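Local coordinates for protein type I modular polyketide synthase (Streptomyces albus subsp. albus, PDB 6IYT) that probably loads an ethylmalonyl-type extender unit from coenzyme A onto the acyl carrier protein, as the acyltransferase domain of a salinomycin polyketide synthase module, at residues V204-V209 with A220-A225. Sequence-based numbering, arbitrary orientation.
Sequences VVPDAV and AAVSGA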
# COMPACT_ATOMS: atom_id res chain seq x y z
N VAL A 204 2.46 -8.17 -11.38
CA VAL A 204 1.35 -8.15 -10.40
C VAL A 204 0.59 -6.87 -10.58
O VAL A 204 1.16 -5.75 -10.40
CB VAL A 204 1.86 -8.29 -8.95
CG1 VAL A 204 0.72 -8.15 -7.93
CG2 VAL A 204 2.55 -9.62 -8.75
N VAL A 205 -0.61 -7.01 -11.15
CA VAL A 205 -1.40 -5.86 -11.57
C VAL A 205 -2.82 -5.96 -11.04
O VAL A 205 -3.35 -7.06 -10.82
CB VAL A 205 -1.44 -5.71 -13.13
CG1 VAL A 205 -0.06 -5.37 -13.68
CG2 VAL A 205 -2.00 -6.95 -13.80
N PRO A 206 -3.48 -4.81 -10.87
CA PRO A 206 -4.85 -4.83 -10.32
C PRO A 206 -5.89 -5.23 -11.35
O PRO A 206 -5.75 -4.89 -12.53
CB PRO A 206 -5.08 -3.37 -9.91
CG PRO A 206 -4.19 -2.60 -10.79
CD PRO A 206 -2.94 -3.45 -10.91
N ASP A 207 -6.83 -6.08 -10.92
CA ASP A 207 -8.08 -6.32 -11.65
C ASP A 207 -9.13 -5.30 -11.24
O ASP A 207 -10.18 -5.13 -11.92
CB ASP A 207 -8.60 -7.75 -11.37
CG ASP A 207 -7.61 -8.84 -11.81
OD1 ASP A 207 -7.15 -8.77 -12.96
OD2 ASP A 207 -7.25 -9.72 -10.98
N ALA A 208 -8.89 -4.66 -10.11
CA ALA A 208 -9.72 -3.59 -9.59
C ALA A 208 -8.87 -2.75 -8.65
O ALA A 208 -7.84 -3.23 -8.17
CB ALA A 208 -10.90 -4.14 -8.85
N VAL A 209 -9.37 -1.59 -8.27
CA VAL A 209 -8.69 -0.75 -7.27
C VAL A 209 -9.67 -0.28 -6.22
O VAL A 209 -10.87 -0.25 -6.47
CB VAL A 209 -8.03 0.48 -7.90
CG1 VAL A 209 -6.96 0.08 -8.90
CG2 VAL A 209 -9.08 1.38 -8.54
N ALA A 220 -7.68 6.21 -8.51
CA ALA A 220 -8.18 6.74 -9.80
C ALA A 220 -7.05 6.98 -10.79
O ALA A 220 -7.23 6.79 -12.00
CB ALA A 220 -8.96 8.02 -9.57
N ALA A 221 -5.91 7.44 -10.29
CA ALA A 221 -4.77 7.66 -11.16
C ALA A 221 -4.26 6.31 -11.69
O ALA A 221 -3.91 6.18 -12.87
CB ALA A 221 -3.68 8.40 -10.42
N VAL A 222 -4.23 5.31 -10.85
CA VAL A 222 -3.76 3.99 -11.27
C VAL A 222 -4.75 3.30 -12.24
O VAL A 222 -4.33 2.67 -13.24
CB VAL A 222 -3.43 3.11 -10.04
CG1 VAL A 222 -3.20 1.66 -10.44
CG2 VAL A 222 -2.21 3.67 -9.32
N SER A 223 -6.03 3.42 -11.98
CA SER A 223 -7.03 2.82 -12.86
C SER A 223 -7.17 3.59 -14.19
O SER A 223 -7.87 3.14 -15.09
CB SER A 223 -8.38 2.72 -12.17
OG SER A 223 -9.03 3.98 -12.13
N GLY A 224 -6.68 4.83 -14.22
CA GLY A 224 -6.89 5.68 -15.40
C GLY A 224 -8.23 6.42 -15.42
O GLY A 224 -8.57 7.08 -16.44
N ALA A 225 -8.95 6.41 -14.30
CA ALA A 225 -10.21 7.09 -14.21
C ALA A 225 -9.97 8.62 -14.23
O ALA A 225 -10.82 9.39 -14.70
CB ALA A 225 -10.95 6.70 -12.95
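The pyrrolidine ring of Pro206 turns its CG corner, rather than a face, toward helix 215-223, and meets Val222 CG1 at 4.4 Å; elsewhere the ring touches Phe123. The same methyl, Val222 CG1, lies 4.4 Å from Val209 CG1. Since Pro206 CG is 4.3 Å from Val209 CG1, the three carbons form a nearly equilateral triangle of loose apolar contact. A chi1 of 169° at Val222 carries CG1 to the side of the helix facing Pro206 and Val209. The other methyl of Val209, CG2, comes closer, 3.9 Å from Ser223 CB, so the valine meets two successive residues with its two branches. These pairs pack Val209 of strand 208-211 in the parallel sheet, and the loop leading into it, against the C-terminal part of the following helix. Val209 also makes backbone hydrogen bonds with Pro346 and Tyr348. The intervening strand-turn-helix unit fits a nucleophile elbow, as expected for an acyltransferase. Ser223 OG points away from the strand, forward to Ala225, and accepts from Ala225 N at 3.3 Å (N-H...O 142°), an ST turn. Gly224, with positive phi (84°), is the first residue to leave helical backbone angles, and its carbonyl O accepts a hydrogen bond from Arg341 NE.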